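Putative fimbrium tip subunit Fim1C (Bacteroides ovatus, PDB 4EPS) probably forms part of the tip of a fimbrium, one of the filamentous cell-surface appendages that mediate adhesion and biofilm formation. Local coordinates at residues D133-N138 with F153-R158; I46-V51 with M63-N68; P348-S353 with G496-T501; S366-T371 with G389-E394. One frame throughout, in Å; residues are numbered along the deposited sequence.

Contact 1: residues D133-N138 with F153-R158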
loop_
_atom_site.group_PDB
_atom_site.type_symbol
_atom_site.label_atom_id
_atom_site.label_comp_id
_atom_site.label_asym_id
_atom_site.label_seq_id
_atom_site.Cartn_x
_atom_site.Cartn_y
_atom_site.Cartn_z
ATOM N N ASP A 133 -5.133 46.207 3.020
ATOM C CA ASP A 133 -4.806 45.831 1.647
ATOM C C ASP A 133 -5.109 46.981 0.691
ATOM O O ASP A 133 -6.108 46.973 -0.031
ATOM C CB ASP A 133 -5.549 44.541 1.252
ATOM C CG ASP A 133 -5.005 43.896 -0.018
ATOM O OD1 ASP A 133 -3.963 44.384 -0.543
ATOM O OD2 ASP A 133 -5.590 42.881 -0.465
ATOM N N LEU A 134 -4.214 47.970 0.673
ATOM C CA LEU A 134 -4.399 49.160 -0.153
ATOM C C LEU A 134 -4.296 48.836 -1.657
ATOM O O LEU A 134 -3.327 48.219 -2.115
ATOM C CB LEU A 134 -3.366 50.240 0.245
ATOM C CG LEU A 134 -3.366 51.522 -0.610
ATOM C CD1 LEU A 134 -4.667 52.325 -0.431
ATOM C CD2 LEU A 134 -2.177 52.428 -0.237
HETATM N N MSE A 135 -5.318 49.277 -2.411
HETATM C CA MSE A 135 -5.413 49.092 -3.866
HETATM C C MSE A 135 -5.811 50.379 -4.521
HETATM O O MSE A 135 -6.703 51.068 -4.018
HETATM C CB MSE A 135 -6.457 48.026 -4.225
HETATM C CG MSE A 135 -6.119 46.644 -3.766
HETATM SE SE MSE A 135 -7.629 45.544 -4.300
HETATM C CE MSE A 135 -7.962 44.750 -2.604
ATOM N N THR A 136 -5.177 50.725 -5.645
ATOM C CA THR A 136 -5.510 51.980 -6.324
ATOM C C THR A 136 -5.609 51.807 -7.830
ATOM O O THR A 136 -5.018 50.887 -8.391
ATOM C CB THR A 136 -4.413 53.039 -6.029
ATOM O OG1 THR A 136 -3.159 52.549 -6.535
ATOM C CG2 THR A 136 -4.300 53.394 -4.526
ATOM N N SER A 137 -6.280 52.749 -8.482
ATOM C CA SER A 137 -6.366 52.813 -9.942
ATOM C C SER A 137 -5.512 53.956 -10.471
ATOM O O SER A 137 -5.168 54.887 -9.733
ATOM C CB SER A 137 -7.820 53.023 -10.386
ATOM O OG SER A 137 -8.157 54.405 -10.383
ATOM N N ASN A 138 -5.258 53.941 -11.773
ATOM C CA ASN A 138 -4.657 55.082 -12.456
ATOM C C ASN A 138 -5.831 55.852 -13.083
ATOM O O ASN A 138 -6.977 55.506 -12.787
ATOM C CB ASN A 138 -3.594 54.637 -13.458
ATOM C CG ASN A 138 -2.310 54.259 -12.762
ATOM O OD1 ASN A 138 -1.844 54.921 -11.827
ATOM N ND2 ASN A 138 -1.736 53.165 -13.166
ATOM N N PHE A 153 -12.897 50.280 -13.369
ATOM C CA PHE A 153 -11.570 50.469 -12.802
ATOM C C PHE A 153 -10.775 49.193 -12.725
ATOM O O PHE A 153 -11.309 48.126 -12.391
ATOM C CB PHE A 153 -11.677 51.046 -11.381
ATOM C CG PHE A 153 -12.256 52.436 -11.317
ATOM C CD1 PHE A 153 -11.471 53.546 -11.608
ATOM C CD2 PHE A 153 -13.602 52.633 -11.015
ATOM C CE1 PHE A 153 -12.010 54.833 -11.564
ATOM C CE2 PHE A 153 -14.139 53.931 -10.975
ATOM C CZ PHE A 153 -13.338 55.010 -11.268
ATOM N N GLN A 154 -9.473 49.324 -12.971
ATOM C CA GLN A 154 -8.486 48.259 -12.754
ATOM C C GLN A 154 -7.703 48.682 -11.500
ATOM O O GLN A 154 -7.067 49.739 -11.533
ATOM C CB GLN A 154 -7.533 48.112 -13.975
ATOM C CG GLN A 154 -8.208 47.685 -15.277
ATOM C CD GLN A 154 -8.679 46.263 -15.239
ATOM O OE1 GLN A 154 -8.097 45.407 -14.581
ATOM N NE2 GLN A 154 -9.807 46.006 -15.845
ATOM N N LEU A 155 -7.765 47.906 -10.415
ATOM C CA LEU A 155 -7.037 48.229 -9.168
ATOM C C LEU A 155 -5.789 47.404 -9.038
ATOM O O LEU A 155 -5.820 46.208 -9.356
ATOM C CB LEU A 155 -7.901 47.994 -7.913
ATOM C CG LEU A 155 -9.249 48.718 -7.791
ATOM C CD1 LEU A 155 -9.852 48.446 -6.422
ATOM C CD2 LEU A 155 -9.108 50.247 -8.003
ATOM N N THR A 156 -4.694 48.022 -8.559
ATOM C CA THR A 156 -3.443 47.302 -8.322
ATOM C C THR A 156 -3.118 47.430 -6.815
ATOM O O THR A 156 -3.367 48.480 -6.226
ATOM C CB THR A 156 -2.350 47.841 -9.270
ATOM O OG1 THR A 156 -2.850 47.811 -10.609
ATOM C CG2 THR A 156 -1.068 47.038 -9.220
ATOM N N HIS A 157 -2.575 46.373 -6.217
ATOM C CA HIS A 157 -2.195 46.336 -4.798
ATOM C C HIS A 157 -0.916 47.139 -4.615
ATOM O O HIS A 157 0.051 46.963 -5.388
ATOM C CB HIS A 157 -2.019 44.883 -4.327
ATOM C CG HIS A 157 -3.288 44.088 -4.338
ATOM N ND1 HIS A 157 -3.986 43.838 -3.174
ATOM C CD2 HIS A 157 -3.952 43.526 -5.378
ATOM C CE1 HIS A 157 -5.021 43.084 -3.526
ATOM N NE2 HIS A 157 -5.050 42.882 -4.846
ATOM N N ARG A 158 -0.905 48.030 -3.606
ATOM C CA ARG A 158 0.249 48.891 -3.359
ATOM C C ARG A 158 1.264 48.254 -2.400
ATOM O O ARG A 158 2.418 48.668 -2.378
ATOM C CB ARG A 158 -0.218 50.253 -2.833
ATOM C CG ARG A 158 -1.088 51.020 -3.845
ATOM C CD ARG A 158 -0.403 51.226 -5.188
ATOM N NE ARG A 158 0.654 52.227 -5.093
ATOM C CZ ARG A 158 0.528 53.491 -5.486
ATOM N NH1 ARG A 158 -0.603 53.913 -6.034
ATOM N NH2 ARG A 158 1.536 54.340 -5.342
HETATM O O HOH W 1 -3.608 50.614 -11.169
#

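Contact 2: residues I46-V51 with M63-N68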
loop_
_atom_site.group_PDB
_atom_site.type_symbol
_atom_site.label_atom_id
_atom_site.label_comp_id
_atom_site.label_asym_id
_atom_site.label_seq_id
_atom_site.Cartn_x
_atom_site.Cartn_y
_atom_site.Cartn_z
ATOM N N ILE A 46 -15.082 51.564 -1.508
ATOM C CA ILE A 46 -14.091 52.257 -2.315
ATOM C C ILE A 46 -14.389 53.742 -2.269
ATOM O O ILE A 46 -15.513 54.141 -1.981
ATOM C CB ILE A 46 -14.036 51.742 -3.785
ATOM C CG1 ILE A 46 -15.387 51.953 -4.523
ATOM C CG2 ILE A 46 -13.524 50.283 -3.852
ATOM C CD1 ILE A 46 -15.259 52.014 -5.957
ATOM N N GLY A 47 -13.392 54.543 -2.582
ATOM C CA GLY A 47 -13.553 55.981 -2.687
ATOM C C GLY A 47 -13.324 56.379 -4.127
ATOM O O GLY A 47 -12.403 55.870 -4.777
ATOM N N LEU A 48 -14.121 57.306 -4.626
ATOM C CA LEU A 48 -13.991 57.771 -6.007
ATOM C C LEU A 48 -13.616 59.262 -6.078
ATOM O O LEU A 48 -14.167 60.072 -5.329
ATOM C CB LEU A 48 -15.337 57.527 -6.719
ATOM C CG LEU A 48 -15.445 57.954 -8.197
ATOM C CD1 LEU A 48 -14.538 57.114 -9.086
ATOM C CD2 LEU A 48 -16.858 57.808 -8.696
ATOM N N PHE A 49 -12.745 59.615 -7.043
ATOM C CA PHE A 49 -12.337 60.991 -7.356
ATOM C C PHE A 49 -12.488 61.282 -8.846
ATOM O O PHE A 49 -12.183 60.420 -9.679
ATOM C CB PHE A 49 -10.870 61.240 -6.974
ATOM C CG PHE A 49 -10.553 61.192 -5.501
ATOM C CD1 PHE A 49 -10.202 59.991 -4.886
ATOM C CD2 PHE A 49 -10.518 62.365 -4.741
ATOM C CE1 PHE A 49 -9.884 59.953 -3.525
ATOM C CE2 PHE A 49 -10.189 62.327 -3.382
ATOM C CZ PHE A 49 -9.881 61.124 -2.779
ATOM N N ALA A 50 -12.899 62.511 -9.183
ATOM C CA ALA A 50 -12.972 62.993 -10.560
ATOM C C ALA A 50 -12.116 64.246 -10.649
ATOM O O ALA A 50 -12.315 65.187 -9.866
ATOM C CB ALA A 50 -14.412 63.287 -10.965
ATOM N N VAL A 51 -11.132 64.238 -11.555
ATOM C CA VAL A 51 -10.225 65.374 -11.733
ATOM C C VAL A 51 -10.525 66.004 -13.093
ATOM O O VAL A 51 -10.463 65.328 -14.122
ATOM C CB VAL A 51 -8.748 64.939 -11.566
ATOM C CG1 VAL A 51 -7.783 66.085 -11.840
ATOM C CG2 VAL A 51 -8.510 64.368 -10.167
HETATM N N MSE A 63 -15.750 60.158 -2.924
HETATM C CA MSE A 63 -17.128 59.699 -2.834
HETATM C C MSE A 63 -17.161 58.192 -2.547
HETATM O O MSE A 63 -16.553 57.420 -3.294
HETATM C CB MSE A 63 -17.875 60.049 -4.119
HETATM C CG MSE A 63 -19.359 59.782 -4.046
HETATM SE SE MSE A 63 -20.214 60.164 -5.779
HETATM C CE MSE A 63 -19.606 61.699 -6.075
ATOM N N PRO A 64 -17.855 57.763 -1.469
ATOM C CA PRO A 64 -17.850 56.332 -1.133
ATOM C C PRO A 64 -18.876 55.501 -1.901
ATOM O O PRO A 64 -20.014 55.927 -2.110
ATOM C CB PRO A 64 -18.183 56.314 0.362
ATOM C CG PRO A 64 -19.028 57.569 0.584
ATOM C CD PRO A 64 -18.592 58.574 -0.460
ATOM N N PHE A 65 -18.470 54.285 -2.267
ATOM C CA PHE A 65 -19.339 53.291 -2.891
ATOM C C PHE A 65 -19.171 52.000 -2.142
ATOM O O PHE A 65 -18.042 51.635 -1.830
ATOM C CB PHE A 65 -19.028 53.122 -4.391
ATOM C CG PHE A 65 -19.500 54.295 -5.197
ATOM C CD1 PHE A 65 -18.686 55.411 -5.376
ATOM C CD2 PHE A 65 -20.796 54.335 -5.703
ATOM C CE1 PHE A 65 -19.145 56.527 -6.084
ATOM C CE2 PHE A 65 -21.252 55.457 -6.400
ATOM C CZ PHE A 65 -20.418 56.533 -6.600
ATOM N N THR A 66 -20.276 51.304 -1.849
ATOM C CA THR A 66 -20.282 50.068 -1.079
ATOM C C THR A 66 -20.742 48.885 -1.935
ATOM O O THR A 66 -21.735 48.998 -2.668
ATOM C CB THR A 66 -21.207 50.247 0.163
ATOM O OG1 THR A 66 -20.838 51.453 0.823
ATOM C CG2 THR A 66 -21.137 49.082 1.137
ATOM N N PHE A 67 -20.009 47.766 -1.847
ATOM C CA PHE A 67 -20.372 46.556 -2.572
ATOM C C PHE A 67 -21.439 45.825 -1.744
ATOM O O PHE A 67 -21.276 45.714 -0.530
ATOM C CB PHE A 67 -19.142 45.664 -2.819
ATOM C CG PHE A 67 -19.391 44.512 -3.777
ATOM C CD1 PHE A 67 -19.627 44.749 -5.131
ATOM C CD2 PHE A 67 -19.284 43.195 -3.348
ATOM C CE1 PHE A 67 -19.805 43.692 -6.026
ATOM C CE2 PHE A 67 -19.453 42.132 -4.250
ATOM C CZ PHE A 67 -19.709 42.391 -5.579
ATOM N N ASN A 68 -22.547 45.405 -2.371
ATOM C CA ASN A 68 -23.635 44.744 -1.633
ATOM C C ASN A 68 -23.623 43.225 -1.845
ATOM O O ASN A 68 -24.565 42.549 -1.451
ATOM C CB ASN A 68 -25.003 45.346 -2.054
ATOM C CG ASN A 68 -25.516 44.903 -3.418
ATOM O OD1 ASN A 68 -24.805 44.308 -4.229
ATOM N ND2 ASN A 68 -26.783 45.135 -3.688
#

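Contact 3: residues P348-S353 with G496-T501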
loop_
_atom_site.group_PDB
_atom_site.type_symbol
_atom_site.label_atom_id
_atom_site.label_comp_id
_atom_site.label_asym_id
_atom_site.label_seq_id
_atom_site.Cartn_x
_atom_site.Cartn_y
_atom_site.Cartn_z
ATOM N N PRO A 348 -21.564 15.643 39.985
ATOM C CA PRO A 348 -22.343 15.439 41.211
ATOM C C PRO A 348 -23.553 14.542 40.899
ATOM O O PRO A 348 -23.886 14.364 39.724
ATOM C CB PRO A 348 -22.775 16.857 41.611
ATOM C CG PRO A 348 -22.658 17.687 40.414
ATOM C CD PRO A 348 -21.798 16.983 39.396
ATOM N N ALA A 349 -24.192 13.964 41.924
ATOM C CA ALA A 349 -25.437 13.203 41.722
ATOM C C ALA A 349 -26.515 14.219 41.352
ATOM O O ALA A 349 -26.517 15.317 41.909
ATOM C CB ALA A 349 -25.809 12.445 42.988
ATOM N N LEU A 350 -27.343 13.928 40.345
ATOM C CA LEU A 350 -28.342 14.899 39.884
ATOM C C LEU A 350 -29.727 14.551 40.387
ATOM O O LEU A 350 -29.996 13.387 40.665
ATOM C CB LEU A 350 -28.364 14.948 38.347
ATOM C CG LEU A 350 -27.037 15.242 37.606
ATOM C CD1 LEU A 350 -27.229 15.116 36.111
ATOM C CD2 LEU A 350 -26.516 16.657 37.925
ATOM N N THR A 351 -30.621 15.550 40.462
ATOM C CA THR A 351 -32.019 15.324 40.838
ATOM C C THR A 351 -32.720 14.794 39.589
ATOM O O THR A 351 -33.392 13.769 39.635
ATOM C CB THR A 351 -32.652 16.625 41.383
ATOM O OG1 THR A 351 -31.937 17.045 42.544
ATOM C CG2 THR A 351 -34.120 16.460 41.715
ATOM N N GLN A 352 -32.543 15.501 38.474
ATOM C CA GLN A 352 -33.072 15.127 37.177
ATOM C C GLN A 352 -31.889 14.657 36.305
ATOM O O GLN A 352 -30.909 15.393 36.145
ATOM C CB GLN A 352 -33.819 16.319 36.571
ATOM C CG GLN A 352 -34.191 16.163 35.109
ATOM C CD GLN A 352 -34.592 17.477 34.491
ATOM O OE1 GLN A 352 -33.808 18.437 34.424
ATOM N NE2 GLN A 352 -35.793 17.512 33.944
ATOM N N SER A 353 -31.973 13.426 35.756
ATOM C CA SER A 353 -30.901 12.890 34.898
ATOM C C SER A 353 -30.729 13.743 33.654
ATOM O O SER A 353 -31.638 14.492 33.291
ATOM C CB SER A 353 -31.206 11.449 34.492
ATOM O OG SER A 353 -32.348 11.385 33.650
ATOM N N GLY A 496 -21.961 2.684 38.111
ATOM C CA GLY A 496 -21.059 3.832 38.131
ATOM C C GLY A 496 -21.598 5.082 38.799
ATOM O O GLY A 496 -21.806 6.085 38.119
ATOM N N VAL A 497 -21.761 5.065 40.144
ATOM C CA VAL A 497 -22.241 6.237 40.921
ATOM C C VAL A 497 -21.365 7.421 40.520
ATOM O O VAL A 497 -20.152 7.298 40.584
ATOM C CB VAL A 497 -22.221 5.981 42.452
ATOM C CG1 VAL A 497 -22.794 7.179 43.213
ATOM C CG2 VAL A 497 -22.981 4.687 42.804
ATOM N N LYS A 498 -21.976 8.509 40.028
ATOM C CA LYS A 498 -21.306 9.683 39.440
ATOM C C LYS A 498 -20.253 10.319 40.369
ATOM O O LYS A 498 -19.295 10.914 39.877
ATOM C CB LYS A 498 -22.351 10.723 39.038
ATOM C CG LYS A 498 -23.126 10.316 37.784
ATOM C CD LYS A 498 -24.392 11.157 37.586
ATOM C CE LYS A 498 -25.194 10.646 36.416
ATOM N NZ LYS A 498 -26.232 11.619 35.987
ATOM N N THR A 499 -20.427 10.150 41.697
ATOM C CA THR A 499 -19.564 10.681 42.761
ATOM C C THR A 499 -18.499 9.652 43.195
ATOM O O THR A 499 -17.647 9.975 44.027
ATOM C CB THR A 499 -20.425 11.137 43.947
ATOM O OG1 THR A 499 -21.176 10.006 44.390
ATOM C CG2 THR A 499 -21.355 12.272 43.574
ATOM N N ASN A 500 -18.503 8.437 42.599
ATOM C CA ASN A 500 -17.448 7.460 42.864
ATOM C C ASN A 500 -16.190 7.852 42.066
ATOM O O ASN A 500 -16.233 8.811 41.310
ATOM C CB ASN A 500 -17.902 6.036 42.528
ATOM C CG ASN A 500 -18.686 5.383 43.632
ATOM O OD1 ASN A 500 -18.909 5.964 44.681
ATOM N ND2 ASN A 500 -19.111 4.170 43.417
ATOM N N THR A 501 -15.085 7.125 42.243
ATOM C CA THR A 501 -13.831 7.390 41.535
ATOM C C THR A 501 -13.514 6.226 40.619
ATOM O O THR A 501 -13.330 5.110 41.105
ATOM C CB THR A 501 -12.683 7.639 42.543
ATOM O OG1 THR A 501 -12.986 8.808 43.304
ATOM C CG2 THR A 501 -11.327 7.829 41.853
#

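Contact 4: residues S366-T371 with G389-E394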
loop_
_atom_site.group_PDB
_atom_site.type_symbol
_atom_site.label_atom_id
_atom_site.label_comp_id
_atom_site.label_asym_id
_atom_site.label_seq_id
_atom_site.Cartn_x
_atom_site.Cartn_y
_atom_site.Cartn_z
ATOM N N SER A 366 -32.393 15.991 16.668
ATOM C CA SER A 366 -31.069 16.239 16.103
ATOM C C SER A 366 -29.929 15.557 16.881
ATOM O O SER A 366 -28.779 15.579 16.418
ATOM C CB SER A 366 -30.806 17.742 16.010
ATOM O OG SER A 366 -31.174 18.409 17.206
ATOM N N TYR A 367 -30.236 14.954 18.045
ATOM C CA TYR A 367 -29.238 14.250 18.879
ATOM C C TYR A 367 -29.842 12.956 19.403
ATOM O O TYR A 367 -31.052 12.778 19.348
ATOM C CB TYR A 367 -28.748 15.112 20.074
ATOM C CG TYR A 367 -28.124 16.436 19.688
ATOM C CD1 TYR A 367 -28.913 17.562 19.466
ATOM C CD2 TYR A 367 -26.745 16.578 19.589
ATOM C CE1 TYR A 367 -28.354 18.771 19.068
ATOM C CE2 TYR A 367 -26.167 17.792 19.201
ATOM C CZ TYR A 367 -26.982 18.889 18.950
ATOM O OH TYR A 367 -26.462 20.107 18.596
ATOM N N VAL A 368 -28.988 12.057 19.903
ATOM C CA VAL A 368 -29.384 10.814 20.552
ATOM C C VAL A 368 -29.211 11.057 22.058
ATOM O O VAL A 368 -28.234 11.685 22.459
ATOM C CB VAL A 368 -28.521 9.612 20.029
ATOM C CG1 VAL A 368 -28.895 8.311 20.733
ATOM C CG2 VAL A 368 -28.674 9.451 18.510
ATOM N N SER A 369 -30.122 10.548 22.891
ATOM C CA SER A 369 -29.974 10.688 24.337
ATOM C C SER A 369 -28.695 9.985 24.831
ATOM O O SER A 369 -28.260 8.991 24.236
ATOM C CB SER A 369 -31.186 10.124 25.065
ATOM O OG SER A 369 -30.921 10.142 26.457
ATOM N N VAL A 370 -28.092 10.521 25.908
ATOM C CA VAL A 370 -26.896 9.931 26.533
ATOM C C VAL A 370 -27.279 8.642 27.309
ATOM O O VAL A 370 -26.396 7.877 27.683
ATOM C CB VAL A 370 -26.154 10.934 27.469
ATOM C CG1 VAL A 370 -25.639 12.148 26.691
ATOM C CG2 VAL A 370 -27.046 11.364 28.646
ATOM N N THR A 371 -28.578 8.399 27.576
ATOM C CA THR A 371 -28.935 7.208 28.352
ATOM C C THR A 371 -28.585 5.894 27.639
ATOM O O THR A 371 -28.712 5.776 26.424
ATOM C CB THR A 371 -30.433 7.225 28.742
ATOM O OG1 THR A 371 -30.636 6.324 29.829
ATOM C CG2 THR A 371 -31.390 6.912 27.571
ATOM N N GLY A 389 -20.018 8.174 21.805
ATOM C CA GLY A 389 -19.296 9.101 22.672
ATOM C C GLY A 389 -19.269 10.533 22.161
ATOM O O GLY A 389 -19.455 11.466 22.944
ATOM N N TYR A 390 -19.061 10.725 20.850
ATOM C CA TYR A 390 -19.020 12.101 20.328
ATOM C C TYR A 390 -20.396 12.771 20.538
ATOM O O TYR A 390 -20.475 13.880 21.101
ATOM C CB TYR A 390 -18.570 12.181 18.858
ATOM C CG TYR A 390 -18.507 13.641 18.462
ATOM C CD1 TYR A 390 -17.459 14.451 18.890
ATOM C CD2 TYR A 390 -19.587 14.254 17.826
ATOM C CE1 TYR A 390 -17.437 15.822 18.611
ATOM C CE2 TYR A 390 -19.585 15.627 17.556
ATOM C CZ TYR A 390 -18.514 16.406 17.958
ATOM O OH TYR A 390 -18.521 17.759 17.728
ATOM N N ASN A 391 -21.474 12.078 20.140
ATOM C CA ASN A 391 -22.843 12.524 20.390
ATOM C C ASN A 391 -23.002 12.920 21.850
ATOM O O ASN A 391 -23.537 13.994 22.153
ATOM C CB ASN A 391 -23.836 11.382 20.052
ATOM C CG ASN A 391 -25.237 11.677 20.514
ATOM O OD1 ASN A 391 -26.013 12.306 19.799
ATOM N ND2 ASN A 391 -25.582 11.256 21.729
ATOM N N ASN A 392 -22.588 12.016 22.774
ATOM C CA ASN A 392 -22.751 12.244 24.211
ATOM C C ASN A 392 -22.040 13.519 24.678
ATOM O O ASN A 392 -22.583 14.215 25.545
ATOM C CB ASN A 392 -22.275 11.020 25.028
ATOM C CG ASN A 392 -23.089 9.777 24.711
ATOM O OD1 ASN A 392 -24.149 9.848 24.058
ATOM N ND2 ASN A 392 -22.560 8.596 25.069
ATOM N N SER A 393 -20.840 13.810 24.121
ATOM C CA SER A 393 -20.090 15.029 24.456
ATOM C C SER A 393 -20.886 16.273 24.046
ATOM O O SER A 393 -20.978 17.229 24.817
ATOM C CB SER A 393 -18.730 15.027 23.764
ATOM O OG SER A 393 -17.914 16.058 24.293
ATOM N N GLU A 394 -21.490 16.251 22.837
ATOM C CA GLU A 394 -22.276 17.389 22.354
ATOM C C GLU A 394 -23.548 17.569 23.191
ATOM O O GLU A 394 -23.918 18.710 23.456
ATOM C CB GLU A 394 -22.607 17.272 20.861
ATOM C CG GLU A 394 -21.413 17.675 19.998
ATOM C CD GLU A 394 -21.751 18.238 18.629
ATOM O OE1 GLU A 394 -22.940 18.196 18.237
ATOM O OE2 GLU A 394 -20.815 18.666 17.919
HETATM O O HOH W 2 -24.113 21.180 19.588
HETATM O O HOH W 3 -24.271 19.270 16.168
HETATM O O HOH W 4 -25.794 7.679 23.906
#

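Contact 1: residues D133-N138 with F153-R158
His157 is gripped by two residues of 133-138, one at the edge of its ring and one over a face. At the edge, ND1 donates to Asp133 OD1 at 2.7 Å; the oxygen lies in the ring plane and is met on its syn side, although the donor stands 27° out of the carboxylate plane. Over the face lies selenomethionine Met135: in the conformer described, its CG is 3.7 Å from the ring centroid, a CH-pi contact, and its selenium, SE, lies 4.0 Å from the centroid, the selenium counterpart of a sulfur-aromatic contact. Met135 CG is anti to its own carbonyl carbon (chi1 -65°), which lays the side chain alongside the histidine, both pointing the same way.

Thr136 and Thr156 carry their side chains on the face away from Met135 and His157. There Arg158, bent at chi2 and chi3 in the conformer described, donates from NH1 to Thr136 OG1 at 2.9 Å with the oxygen in the guanidinium plane; NH2 and NE form salt bridges with Asp108 and Glu249.

Backbone bonds fix this register. Thr136 and Thr156 form an antiparallel hydrogen-bonded pair, and Arg158 N reaches Leu134 O at 2.9 Å with a nearly straight N-H...O angle of 172°.

His157 NE2 is hydrogen-bonded to Asp19, so both ring nitrogens engage carboxylates. This would favour a positively charged imidazolium. The buried Asp133 and His157 thus have polar partners on the hairpin of 135-145 and 148-174 and beyond it, while the partly exposed Arg158 is matched by two acids.

Contact 2: residues I46-V51 with M63-N68
Leu48 turns CG anti to its backbone N (chi1 179°), while Phe65 swings CG anti to its carbonyl carbon (chi1 -73°); together these rotations bring a leucine methyl to the phenyl ring. Leu48 CD2 stands 3.7 Å from Phe65 CE1, and the methyl approaches the ring obliquely. Leu48 CB is also close to CE1, at 4.0 Å, so this one ring corner sits between the base of the leucine and one of its branches.

Ile46 meets the root of the same phenylalanine. Its CG1 touches Phe65 CB at 3.8 Å. Phe65 thus bridges two residues of 46-51 on one face of the sheet, where selenomethionine Met63 lies as well. Ile77 lies against both Leu48 and Phe65, and Leu15 of strand 14-19 also packs on Phe65.

The backbone evidence for the register is explicit. Ile46 and Phe65 exchange two hydrogen bonds, with Ile46 N to Phe65 O and Phe65 N to Ile46 O both 3.0 Å. Leu48 and Met63 exchange another two; Leu48 N to Met63 O is short at 2.8 Å but bent, with an N-H...O angle of 144°. Between these pairs, Gly47 faces Pro64 as a non-hydrogen-bonded pair, and Pro64 CA approaches Ile46 O at 3.3 Å in a CA-H...O contact.

Hydrogen-bonded pairs on either side of a non-hydrogen-bonded one are the mark of antiparallel pairing; since strands 45-52 and 55-67 follow each other directly in the chain, the unit is a beta hairpin, here within the fimbrillin-like region, with strand 87-92 pairing along the other edge of 45-52.

Contact 3: residues P348-S353 with G496-T501
Lys498 and Leu350 cross at about a right angle, with the end of the lysine against a leucine branch: NZ is 3.6 Å from Leu350 CD1 and 4.0 Å from CG. With a methyl carbon as partner this is a van der Waals approach; the polar partners of the ammonium lie outside the two segments. It forms a salt bridge with Glu474 and donates to the carbonyl oxygen of Asn477.

The lysine reaches that position as an almost fully extended chain. All its torsions beyond chi1 are near 180°, and the first (-74°) sets CG anti to the carbonyl carbon. On the way its methylenes run past the carbonyl of Pro348, whose oxygen is 3.9 Å from CD and 4.0 Å from CB. Leu350 is held in turn through its backbone, which bonds to Asn477, the residue that also receives the lysine. Phe407 touches the side chains of Pro348 and Leu350.

Thr499 makes the second approach, and it does so with its methyl. CG2 lies 3.7 Å from Ala349 N and 4.1 Å from Pro348 CA, so a side-chain branch rests on main chain. No hydrogen bond links the two segments directly, in keeping with the modest 200 Å² of surface buried between them.

Both Lys498 and Thr499 project from a type I beta turn running from Val497 to Asn500, closed by Asn500 N to Val497 O at 2.8 Å. The arrangement is that of a turn following strand 490-497, docked at the surface onto the irregular loop that leads to Ser353, the N-cap of helix 354-359.

Contact 4: residues S366-T371 with G389-E394
A side-chain amide pairing with the backbone of an irregular loop joins 366-371 to the first turns of helix 389-403. Asn391 imitates a strand neighbour: Val368 N donates to its OD1 at 3.0 Å and its ND2 donates to Val368 O at 2.8 Å, both with N-H...O angles of 170°. Asn391 CG is anti to its own backbone N (chi1 170°), a rotation that carries the amide across Val368 at about a right angle. ND2 also donates to Asn392 OD1 at 3.1 Å. With OD1 accepting once and ND2 donating twice, the three bonds fix which end of the amide is oxygen and which is nitrogen.

A water donates to both Ser369 O and Asn392 OD1, adding an indirect link, while Val370 CG1 packs on Asn392. Ser369 OG accepts from Thr371 N, an ST turn that shapes the loop, and is hydrogen-bonded to His355. Further along the helix, Glu394 stands across Tyr367 at about a right angle, and Arg326 makes a cation-pi contact with that ring. Glu394 OE1 meets the tyrosine at the ring edge, in plane, 3.4 Å from CE2.

How the contacts relate
Contacts 1 and 2 are buried hairpin pairings that reach the same sheet in the fimbrillin-like region; their centres are about 13 Å apart, and Phe153 of one packs on Leu48 of the other. Their chemistry diverges: contact 1 adds charged and polar side chains to its backbone ladder, whereas contact 2 adds apolar ones. Contacts 3 and 4 lie on the opposite side of the chain's centre, with centres about 18 Å apart, contact 4 being nested within the loop that contact 3 closes. Neither is a strand pairing. Contact 4 is buried and relies on side-chain amide bonds and waters, while contact 3, at the surface, has van der Waals contacts alone. Glu474 relates them, bonding to Lys498 and to the Val370 backbone.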